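Local coordinates for insecticidal crystal protein Cry7Cal (Bacillus thuringiensis, PDB 5ZI1), which is an insecticidal crystal toxin active against locusts, probably working by binding receptors on the insect gut, as other delta endotoxins do, at residues I496-N502 and S586-I592; S506-M512 and S576-K582; Y528-G534 and Y546-K552. One frame throughout, in Å; residues are numbered along the deposited sequence.

Contact 1 of 3, residues I496-N502 and S586-I592; sequences ILKIVNN and SNCTIYI
L497 pairs with I592, and I499 with I590, through reciprocal backbone hydrogen bonds of two antiparallel strands. L497 N gives its hydrogen to I592 O at 3.0 Å; I499 N bonds I590 O, and I590 N returns the bond to I499 O. K498 with Y591, between them, and V500 with T589, next after I499, are non-hydrogen-bonded pairs. Beyond V500 the ladder fades into a long, weak bond from N501 N to C588 O.

Two asparagine amides take over from there. ND2 of N501 bonds S586 O at 2.9 Å; the acceptor lies in the amide plane, but the nitrogen sits above the plane of the carbonyl. N502 ND2 reaches OD1 of N587 at 2.9 Å, with the two amide planes 88° apart. A water accepts from N502 N and donates to N587 OD1 and C588 O, joining N502 to the inverse gamma turn centred on N587.

Side-chain packing falls on two faces. On one, I499 CD1 touches I592 CG1 at 3.6 Å and L497 CB nears I592 CB. On the other, CG of K498, anti to its own nitrogen (chi1 -177°), lies 3.4 Å from Y591 CE2, so that aliphatic chain and phenol run side by side in the same direction; V500 CG2 meets T589 OG1 beside them.

In the C-terminal beta sandwich, strand 496-500 lies between 484-487 and 589-599, the latter also paired with 521-530; L497 and I499 face inward onto V509 of strand 508-513 in the opposing sheet.

Contact 2 of 3, residues S506-M512 and S576-K582; sequences SNQVFRM and SMLYIIK
The F510 ring carries L578 CB over one face, 3.9 Å from the ring centroid and offset toward the rim, a CH-pi contact. F510 CG occupies the crowded position between nitrogen and carbonyl carbon (chi1 69°), which swings the ring over its partner strand. Near the plane of the Y579 ring, at its edge, sits the backbone carbon of N507, while the Q508 amide stands steeply to the ring (81°), its NE2 3.8 Å from Y579 CE2. Q508 OE1 hangs over the centre of the R511 guanidinium, whose NE forms a salt bridge with E478. M577 packs against this group: its CG lies 3.5 Å from Q508 CD, and its side chain lies alongside that of R511, pointing the same way.

The two strands are antiparallel neighbours in the five-strand sheet of the C-terminal sandwich, with a beta bulge between Q508 and F510 where the register slips by one. V509 N still bonds L578 O at 2.9 Å, but L578 N makes only a weak bond to F510 O. Past the bulge, M512 and S576 form a reciprocal hydrogen-bonded pair.

V509 points toward the other strand, its CG2 wedged against L578 CD2 and, at 3.5 Å, I580 CG1; this apolar patch continues onto L497 and I499 of the opposing sheet.

At the other end N507 grips the chain twice. Its carbonyl oxygen accepts I580 N at 2.8 Å, and its OD1 accepts K582 N at 2.9 Å from well above the plane of the side-chain carbonyl.

Contact 3 of 3, residues Y528-G534 and Y546-K552; sequences YAATGDG and YFTATMK
F547 lays its ring against G534, where the chain has passed from one sheet of the jelly-roll sandwich to the other. Residues 528-530 end strand 521-530 of the first sheet; G534 and F547 pair in the second as an antiparallel hydrogen-bonded pair, with F547 N 2.7 Å from G534 O and G534 N 3.0 Å from F547 O.

F547 has the most surface buried here. One face of its ring rests on the glycine: G534 CA makes a CH-pi contact 3.8 Å from the centroid, and G534 O lies 3.1 Å above the plane, displaced toward the rim. Nothing intervenes between ring and backbone, since the glycine has no side chain. A530 CB and G532 O approach the same ring obliquely, and I590 and L562 add contacts from the strands around it.

Y528 comes from the first sheet. Its ring is inclined at 65° to that of F547, with CE2 3.8 Å from F547 CD1. Its hydroxyl donates to T548 O at 2.8 Å, in the carbonyl plane on a lone pair, which fixes the end of the phenol where strand 545-547 gives way to loop. T550 CG2 lies against the hydroxyl as well.

Farther along, A530 O accepts T550 N and, weakly, M551 N. The return bond uses a side chain: T550 OG1, turned between its own nitrogen and carbonyl carbon (chi1 68°), accepts A530 N at 3.1 Å and also hydrogen-bonds K558 O.

In the fold
All three contacts belong to the C-terminal domain of the toxin, a two-sheet sandwich. Contact 1 lies in one sheet and contact 2 in the other; they meet where L497 and I499 pack on V509 and F510, so their inward faces share one apolar interior. Contact 3 spans both sheets: it borders contact 1 through backbone bonds of A529 with Y591 and D533 with S586, and reaches the sheet of contact 2 by way of strand 545-547. Contacts 1 and 2 are strand ladders, the second interrupted by a bulge, and both end in asparagine amides; contact 3, with more exposed residues, relies on one short strand pair, backbone carbonyls, two hydroxyls and an aromatic ring on glycine.

Contact 1 of 3, residues I496-N502 and S586-I592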
loop_
_atom_site.group_PDB
_atom_site.type_symbol
_atom_site.label_atom_id
_atom_site.label_comp_id
_atom_site.label_asym_id
_atom_site.label_seq_id
_atom_site.Cartn_x
_atom_site.Cartn_y
_atom_site.Cartn_z
ATOM N N ILE A 496 11.961 0.350 0.995
ATOM C CA ILE A 496 12.999 0.336 -0.026
ATOM C C ILE A 496 14.320 -0.019 0.646
ATOM O O ILE A 496 14.440 -0.005 1.868
ATOM C CB ILE A 496 13.111 1.687 -0.771
ATOM C CG1 ILE A 496 13.524 2.804 0.191
ATOM C CG2 ILE A 496 11.807 2.025 -1.486
ATOM C CD1 ILE A 496 13.671 4.143 -0.473
ATOM N N LEU A 497 15.321 -0.349 -0.173
ATOM C CA LEU A 497 16.655 -0.640 0.334
ATOM C C LEU A 497 17.523 0.612 0.331
ATOM O O LEU A 497 17.510 1.387 -0.631
ATOM C CB LEU A 497 17.342 -1.723 -0.502
ATOM C CG LEU A 497 16.756 -3.138 -0.466
ATOM C CD1 LEU A 497 17.842 -4.181 -0.661
ATOM C CD2 LEU A 497 16.010 -3.383 0.820
ATOM N N LYS A 498 18.300 0.787 1.404
ATOM C CA LYS A 498 19.280 1.860 1.512
ATOM C C LYS A 498 20.667 1.250 1.654
ATOM O O LYS A 498 20.985 0.651 2.688
ATOM C CB LYS A 498 18.971 2.763 2.697
ATOM C CG LYS A 498 19.904 3.943 2.812
ATOM C CD LYS A 498 19.509 4.798 3.998
ATOM C CE LYS A 498 20.418 4.547 5.189
ATOM N NZ LYS A 498 21.392 5.679 5.374
ATOM N N ILE A 499 21.501 1.421 0.633
ATOM C CA ILE A 499 22.854 0.879 0.618
ATOM C C ILE A 499 23.843 2.020 0.830
ATOM O O ILE A 499 23.804 3.025 0.109
ATOM C CB ILE A 499 23.145 0.145 -0.702
ATOM C CG1 ILE A 499 21.989 -0.788 -1.055
ATOM C CG2 ILE A 499 24.454 -0.647 -0.616
ATOM C CD1 ILE A 499 21.941 -1.120 -2.522
ATOM N N VAL A 500 24.726 1.862 1.813
ATOM C CA VAL A 500 25.856 2.759 2.035
ATOM C C VAL A 500 27.133 1.985 1.706
ATOM O O VAL A 500 27.458 1.000 2.381
ATOM C CB VAL A 500 25.882 3.293 3.474
ATOM C CG1 VAL A 500 26.994 4.293 3.626
ATOM C CG2 VAL A 500 24.525 3.919 3.847
ATOM N N ASN A 501 27.867 2.445 0.680
ATOM C CA ASN A 501 28.879 1.602 0.037
ATOM C C ASN A 501 30.055 1.331 0.967
ATOM O O ASN A 501 30.485 0.181 1.112
ATOM C CB ASN A 501 29.342 2.253 -1.277
ATOM C CG ASN A 501 30.570 1.572 -1.903
ATOM O OD1 ASN A 501 30.885 0.417 -1.604
ATOM N ND2 ASN A 501 31.243 2.286 -2.811
ATOM N N ASN A 502 30.576 2.369 1.631
ATOM C CA ASN A 502 31.700 2.143 2.535
ATOM C C ASN A 502 31.359 1.185 3.675
ATOM O O ASN A 502 32.279 0.708 4.352
ATOM C CB ASN A 502 32.240 3.470 3.109
ATOM C CG ASN A 502 31.312 4.120 4.151
ATOM O OD1 ASN A 502 31.093 3.584 5.251
ATOM N ND2 ASN A 502 30.807 5.316 3.823
ATOM N N SER A 586 31.555 5.250 -5.912
ATOM C CA SER A 586 31.955 6.350 -5.048
ATOM C C SER A 586 31.512 6.088 -3.605
ATOM O O SER A 586 30.866 5.087 -3.289
ATOM C CB SER A 586 31.369 7.663 -5.555
ATOM O OG SER A 586 29.947 7.625 -5.510
ATOM N N ASN A 587 31.878 7.009 -2.715
ATOM C CA ASN A 587 31.507 6.920 -1.305
ATOM C C ASN A 587 30.146 7.593 -1.144
ATOM O O ASN A 587 30.028 8.741 -0.723
ATOM C CB ASN A 587 32.576 7.565 -0.434
ATOM C CG ASN A 587 32.295 7.412 1.038
ATOM O OD1 ASN A 587 31.300 6.805 1.432
ATOM N ND2 ASN A 587 33.172 7.966 1.867
ATOM N N CYS A 588 29.099 6.856 -1.502
ATOM C CA CYS A 588 27.774 7.432 -1.642
ATOM C C CYS A 588 26.738 6.517 -0.993
ATOM O O CYS A 588 27.065 5.487 -0.395
ATOM C CB CYS A 588 27.431 7.654 -3.116
ATOM S SG CYS A 588 27.328 6.116 -4.048
ATOM N N THR A 589 25.476 6.917 -1.131
ATOM C CA THR A 589 24.318 6.152 -0.699
ATOM C C THR A 589 23.490 5.827 -1.933
ATOM O O THR A 589 23.329 6.674 -2.822
ATOM C CB THR A 589 23.494 6.946 0.353
ATOM O OG1 THR A 589 24.230 7.001 1.576
ATOM C CG2 THR A 589 22.145 6.297 0.652
ATOM N N ILE A 590 23.010 4.584 -2.000
ATOM C CA ILE A 590 22.193 4.081 -3.098
ATOM C C ILE A 590 20.889 3.560 -2.516
ATOM O O ILE A 590 20.885 2.857 -1.498
ATOM C CB ILE A 590 22.907 2.961 -3.889
ATOM C CG1 ILE A 590 24.211 3.462 -4.506
ATOM C CG2 ILE A 590 22.009 2.391 -4.965
ATOM C CD1 ILE A 590 25.413 2.907 -3.822
ATOM N N TYR A 591 19.781 3.904 -3.160
ATOM C CA TYR A 591 18.471 3.407 -2.779
ATOM C C TYR A 591 17.938 2.552 -3.912
ATOM O O TYR A 591 17.995 2.960 -5.075
ATOM C CB TYR A 591 17.508 4.555 -2.480
ATOM C CG TYR A 591 18.010 5.506 -1.433
ATOM C CD1 TYR A 591 18.768 6.622 -1.790
ATOM C CD2 TYR A 591 17.729 5.294 -0.080
ATOM C CE1 TYR A 591 19.237 7.495 -0.838
ATOM C CE2 TYR A 591 18.184 6.175 0.887
ATOM C CZ TYR A 591 18.932 7.273 0.504
ATOM O OH TYR A 591 19.396 8.145 1.466
ATOM N N ILE A 592 17.445 1.365 -3.577
ATOM C CA ILE A 592 16.873 0.446 -4.548
ATOM C C ILE A 592 15.391 0.348 -4.235
ATOM O O ILE A 592 15.008 -0.051 -3.130
ATOM C CB ILE A 592 17.533 -0.940 -4.497
ATOM C CG1 ILE A 592 19.058 -0.841 -4.605
ATOM C CG2 ILE A 592 16.931 -1.868 -5.562
ATOM C CD1 ILE A 592 19.574 -0.390 -5.961
HETATM O O HOH W 1 29.197 5.010 0.825
#

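Contact 2 of 3, residues S506-M512 and S576-K582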
loop_
_atom_site.group_PDB
_atom_site.type_symbol
_atom_site.label_atom_id
_atom_site.label_comp_id
_atom_site.label_asym_id
_atom_site.label_seq_id
_atom_site.Cartn_x
_atom_site.Cartn_y
_atom_site.Cartn_z
ATOM N N SER A 506 30.875 -6.661 1.329
ATOM C CA SER A 506 31.276 -7.134 0.017
ATOM C C SER A 506 30.338 -6.505 -1.010
ATOM O O SER A 506 29.524 -5.632 -0.690
ATOM C CB SER A 506 31.272 -8.671 -0.037
ATOM O OG SER A 506 29.959 -9.180 -0.188
ATOM N N ASN A 507 30.455 -6.955 -2.258
ATOM C CA ASN A 507 29.655 -6.382 -3.327
ATOM C C ASN A 507 28.185 -6.772 -3.233
ATOM O O ASN A 507 27.332 -6.064 -3.779
ATOM C CB ASN A 507 30.213 -6.819 -4.685
ATOM C CG ASN A 507 31.549 -6.177 -5.011
ATOM O OD1 ASN A 507 31.985 -5.212 -4.366
ATOM N ND2 ASN A 507 32.209 -6.712 -6.030
ATOM N N GLN A 508 27.875 -7.890 -2.584
ATOM C CA GLN A 508 26.525 -8.431 -2.636
ATOM C C GLN A 508 25.568 -7.580 -1.811
ATOM O O GLN A 508 25.854 -7.242 -0.658
ATOM C CB GLN A 508 26.515 -9.873 -2.137
ATOM C CG GLN A 508 25.179 -10.551 -2.356
ATOM C CD GLN A 508 25.255 -12.069 -2.281
ATOM O OE1 GLN A 508 24.580 -12.696 -1.460
ATOM N NE2 GLN A 508 26.068 -12.666 -3.149
ATOM N N VAL A 509 24.424 -7.236 -2.402
ATOM C CA VAL A 509 23.417 -6.450 -1.694
ATOM C C VAL A 509 22.305 -7.346 -1.164
ATOM O O VAL A 509 22.016 -7.339 0.040
ATOM C CB VAL A 509 22.832 -5.344 -2.587
ATOM C CG1 VAL A 509 21.711 -4.625 -1.852
ATOM C CG2 VAL A 509 23.933 -4.370 -3.037
ATOM N N PHE A 510 21.658 -8.117 -2.041
ATOM C CA PHE A 510 20.569 -8.962 -1.569
ATOM C C PHE A 510 20.487 -10.240 -2.390
ATOM O O PHE A 510 21.109 -10.368 -3.449
ATOM C CB PHE A 510 19.226 -8.208 -1.573
ATOM C CG PHE A 510 18.667 -7.884 -2.949
ATOM C CD1 PHE A 510 18.191 -8.878 -3.790
ATOM C CD2 PHE A 510 18.536 -6.568 -3.356
ATOM C CE1 PHE A 510 17.648 -8.572 -5.022
ATOM C CE2 PHE A 510 17.985 -6.262 -4.583
ATOM C CZ PHE A 510 17.543 -7.264 -5.417
ATOM N N ARG A 511 19.688 -11.190 -1.885
ATOM C CA ARG A 511 19.323 -12.382 -2.637
ATOM C C ARG A 511 17.818 -12.460 -2.800
ATOM O O ARG A 511 17.066 -12.120 -1.892
ATOM C CB ARG A 511 19.726 -13.670 -1.953
ATOM C CG ARG A 511 20.815 -13.538 -0.953
ATOM C CD ARG A 511 21.432 -14.864 -0.768
ATOM N NE ARG A 511 22.517 -14.841 0.204
ATOM C CZ ARG A 511 23.662 -15.479 0.022
ATOM N NH1 ARG A 511 24.602 -15.411 0.948
ATOM N NH2 ARG A 511 23.856 -16.172 -1.101
ATOM N N MET A 512 17.398 -13.027 -3.921
ATOM C CA MET A 512 15.996 -13.117 -4.279
ATOM C C MET A 512 15.813 -14.386 -5.093
ATOM O O MET A 512 16.678 -14.722 -5.909
ATOM C CB MET A 512 15.594 -11.869 -5.067
ATOM C CG MET A 512 14.182 -11.827 -5.571
ATOM S SD MET A 512 13.921 -10.275 -6.483
ATOM C CE MET A 512 13.801 -9.076 -5.156
ATOM N N SER A 576 18.700 -14.990 -7.812
ATOM C CA SER A 576 19.250 -13.759 -8.364
ATOM C C SER A 576 19.782 -12.865 -7.262
ATOM O O SER A 576 19.151 -12.710 -6.208
ATOM C CB SER A 576 18.216 -12.973 -9.162
ATOM O OG SER A 576 17.865 -13.643 -10.351
ATOM N N MET A 577 20.931 -12.257 -7.537
ATOM C CA MET A 577 21.618 -11.381 -6.613
ATOM C C MET A 577 21.825 -10.038 -7.285
ATOM O O MET A 577 22.112 -9.981 -8.484
ATOM C CB MET A 577 22.963 -11.970 -6.181
ATOM C CG MET A 577 22.919 -12.651 -4.821
ATOM S SD MET A 577 23.134 -14.437 -4.840
ATOM C CE MET A 577 22.089 -14.921 -6.202
ATOM N N LEU A 578 21.636 -8.963 -6.521
ATOM C CA LEU A 578 22.033 -7.632 -6.952
ATOM C C LEU A 578 23.347 -7.305 -6.271
ATOM O O LEU A 578 23.543 -7.635 -5.097
ATOM C CB LEU A 578 20.986 -6.567 -6.610
ATOM C CG LEU A 578 21.276 -5.173 -7.201
ATOM C CD1 LEU A 578 20.027 -4.562 -7.816
ATOM C CD2 LEU A 578 21.873 -4.224 -6.185
ATOM N N TYR A 579 24.252 -6.677 -7.020
ATOM C CA TYR A 579 25.579 -6.360 -6.529
ATOM C C TYR A 579 25.858 -4.882 -6.735
ATOM O O TYR A 579 25.380 -4.272 -7.690
ATOM C CB TYR A 579 26.671 -7.167 -7.254
ATOM C CG TYR A 579 26.507 -8.662 -7.232
ATOM C CD1 TYR A 579 25.699 -9.297 -8.150
ATOM C CD2 TYR A 579 27.191 -9.438 -6.312
ATOM C CE1 TYR A 579 25.554 -10.668 -8.143
ATOM C CE2 TYR A 579 27.052 -10.818 -6.294
ATOM C CZ TYR A 579 26.233 -11.426 -7.216
ATOM O OH TYR A 579 26.085 -12.797 -7.220
ATOM N N ILE A 580 26.649 -4.323 -5.830
ATOM C CA ILE A 580 27.284 -3.030 -6.003
ATOM C C ILE A 580 28.774 -3.299 -6.028
ATOM O O ILE A 580 29.320 -3.842 -5.062
ATOM C CB ILE A 580 26.934 -2.048 -4.876
ATOM C CG1 ILE A 580 25.436 -1.736 -4.859
ATOM C CG2 ILE A 580 27.759 -0.772 -5.008
ATOM C CD1 ILE A 580 24.945 -1.038 -6.102
ATOM N N ILE A 581 29.436 -2.921 -7.118
ATOM C CA ILE A 581 30.869 -3.155 -7.256
ATOM C C ILE A 581 31.561 -2.073 -6.435
ATOM O O ILE A 581 31.723 -0.937 -6.899
ATOM C CB ILE A 581 31.313 -3.144 -8.721
ATOM C CG1 ILE A 581 30.375 -4.020 -9.559
ATOM C CG2 ILE A 581 32.757 -3.619 -8.860
ATOM C CD1 ILE A 581 30.219 -5.435 -9.033
ATOM N N LYS A 582 31.960 -2.419 -5.202
ATOM C CA LYS A 582 32.504 -1.423 -4.277
ATOM C C LYS A 582 33.662 -0.651 -4.899
ATOM O O LYS A 582 33.697 0.580 -4.842
ATOM C CB LYS A 582 32.962 -2.090 -2.977
ATOM C CG LYS A 582 31.851 -2.537 -2.058
ATOM C CD LYS A 582 32.402 -2.996 -0.710
ATOM C CE LYS A 582 32.537 -1.843 0.267
ATOM N NZ LYS A 582 33.904 -1.296 0.406
#

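Contact 3 of 3, residues Y528-G534 and Y546-K552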
loop_
_atom_site.group_PDB
_atom_site.type_symbol
_atom_site.label_atom_id
_atom_site.label_comp_id
_atom_site.label_asym_id
_atom_site.label_seq_id
_atom_site.Cartn_x
_atom_site.Cartn_y
_atom_site.Cartn_z
ATOM N N TYR A 528 16.122 3.280 -9.057
ATOM C CA TYR A 528 17.103 3.537 -8.011
ATOM C C TYR A 528 17.276 5.036 -7.792
ATOM O O TYR A 528 16.789 5.873 -8.559
ATOM C CB TYR A 528 18.460 2.929 -8.360
ATOM C CG TYR A 528 19.258 3.826 -9.272
ATOM C CD1 TYR A 528 18.960 3.912 -10.616
ATOM C CD2 TYR A 528 20.287 4.611 -8.780
ATOM C CE1 TYR A 528 19.674 4.762 -11.461
ATOM C CE2 TYR A 528 20.999 5.461 -9.604
ATOM C CZ TYR A 528 20.694 5.528 -10.950
ATOM O OH TYR A 528 21.408 6.364 -11.792
ATOM N N ALA A 529 18.002 5.364 -6.725
ATOM C CA ALA A 529 18.411 6.719 -6.417
ATOM C C ALA A 529 19.792 6.644 -5.792
ATOM O O ALA A 529 20.112 5.668 -5.106
ATOM C CB ALA A 529 17.429 7.415 -5.468
ATOM N N ALA A 530 20.620 7.662 -6.054
ATOM C CA ALA A 530 21.994 7.612 -5.578
ATOM C C ALA A 530 22.527 9.027 -5.443
ATOM O O ALA A 530 22.133 9.923 -6.191
ATOM C CB ALA A 530 22.890 6.787 -6.517
ATOM N N THR A 531 23.423 9.205 -4.467
ATOM C CA THR A 531 24.121 10.453 -4.192
ATOM C C THR A 531 25.486 10.520 -4.859
ATOM O O THR A 531 26.183 11.534 -4.719
ATOM C CB THR A 531 24.303 10.638 -2.686
ATOM O OG1 THR A 531 24.954 9.483 -2.151
ATOM C CG2 THR A 531 22.956 10.823 -1.989
ATOM N N GLY A 532 25.889 9.460 -5.558
ATOM C CA GLY A 532 27.161 9.437 -6.252
ATOM C C GLY A 532 27.128 8.381 -7.331
ATOM O O GLY A 532 26.126 7.688 -7.529
ATOM N N ASP A 533 28.256 8.251 -8.013
ATOM C CA ASP A 533 28.399 7.370 -9.161
ATOM C C ASP A 533 28.850 5.985 -8.712
ATOM O O ASP A 533 29.515 5.829 -7.684
ATOM C CB ASP A 533 29.424 7.946 -10.160
ATOM C CG ASP A 533 29.243 9.454 -10.410
ATOM O OD1 ASP A 533 28.099 9.967 -10.317
ATOM O OD2 ASP A 533 30.248 10.132 -10.722
ATOM N N GLY A 534 28.522 4.981 -9.513
ATOM C CA GLY A 534 29.063 3.660 -9.261
ATOM C C GLY A 534 28.637 2.657 -10.303
ATOM O O GLY A 534 28.137 3.021 -11.372
ATOM N N TYR A 546 27.394 0.946 -15.251
ATOM C CA TYR A 546 27.706 2.184 -14.546
ATOM C C TYR A 546 26.454 3.045 -14.388
ATOM O O TYR A 546 25.673 3.193 -15.331
ATOM C CB TYR A 546 28.784 2.938 -15.326
ATOM C CG TYR A 546 29.166 4.321 -14.841
ATOM C CD1 TYR A 546 30.099 4.489 -13.829
ATOM C CD2 TYR A 546 28.647 5.464 -15.450
ATOM C CE1 TYR A 546 30.479 5.761 -13.396
ATOM C CE2 TYR A 546 29.032 6.744 -15.034
ATOM C CZ TYR A 546 29.950 6.883 -14.004
ATOM O OH TYR A 546 30.345 8.136 -13.569
ATOM N N PHE A 547 26.254 3.611 -13.187
ATOM C CA PHE A 547 25.170 4.561 -12.938
ATOM C C PHE A 547 25.694 5.878 -12.382
ATOM O O PHE A 547 26.705 5.916 -11.675
ATOM C CB PHE A 547 24.124 4.023 -11.944
ATOM C CG PHE A 547 24.681 3.728 -10.582
ATOM C CD1 PHE A 547 24.702 4.697 -9.594
ATOM C CD2 PHE A 547 25.211 2.485 -10.299
ATOM C CE1 PHE A 547 25.254 4.423 -8.348
ATOM C CE2 PHE A 547 25.751 2.201 -9.059
ATOM C CZ PHE A 547 25.769 3.165 -8.081
ATOM N N THR A 548 24.946 6.947 -12.639
ATOM C CA THR A 548 25.282 8.279 -12.146
ATOM C C THR A 548 24.353 8.697 -11.010
ATOM O O THR A 548 23.320 8.073 -10.742
ATOM C CB THR A 548 25.206 9.317 -13.262
ATOM O OG1 THR A 548 23.875 9.312 -13.796
ATOM C CG2 THR A 548 26.237 9.014 -14.377
ATOM N N ALA A 549 24.742 9.789 -10.354
ATOM C CA ALA A 549 23.987 10.322 -9.234
ATOM C C ALA A 549 22.639 10.848 -9.695
ATOM O O ALA A 549 22.481 11.321 -10.819
ATOM C CB ALA A 549 24.765 11.438 -8.548
ATOM N N THR A 550 21.649 10.731 -8.819
ATOM C CA THR A 550 20.349 11.323 -9.077
ATOM C C THR A 550 19.997 12.435 -8.103
ATOM O O THR A 550 18.998 13.124 -8.315
ATOM C CB THR A 550 19.260 10.243 -9.034
ATOM O OG1 THR A 550 19.122 9.763 -7.687
ATOM C CG2 THR A 550 19.647 9.089 -9.968
ATOM N N MET A 551 20.798 12.644 -7.067
ATOM C CA MET A 551 20.433 13.519 -5.965
ATOM C C MET A 551 21.694 13.841 -5.187
ATOM O O MET A 551 22.718 13.164 -5.326
ATOM C CB MET A 551 19.407 12.854 -5.046
ATOM C CG MET A 551 19.856 11.487 -4.582
ATOM S SD MET A 551 18.741 10.672 -3.416
ATOM C CE MET A 551 18.715 11.900 -2.108
ATOM N N LYS A 552 21.604 14.882 -4.364
ATOM C CA LYS A 552 22.672 15.260 -3.453
ATOM C C LYS A 552 22.352 14.709 -2.070
ATOM O O LYS A 552 21.187 14.535 -1.713
ATOM C CB LYS A 552 22.842 16.784 -3.396
ATOM C CG LYS A 552 23.146 17.434 -4.741
ATOM C CD LYS A 552 23.253 18.956 -4.614
ATOM C CE LYS A 552 24.698 19.448 -4.775
ATOM N NZ LYS A 552 24.926 20.765 -4.094
HETATM O O HOH W 2 26.925 12.016 -11.056
#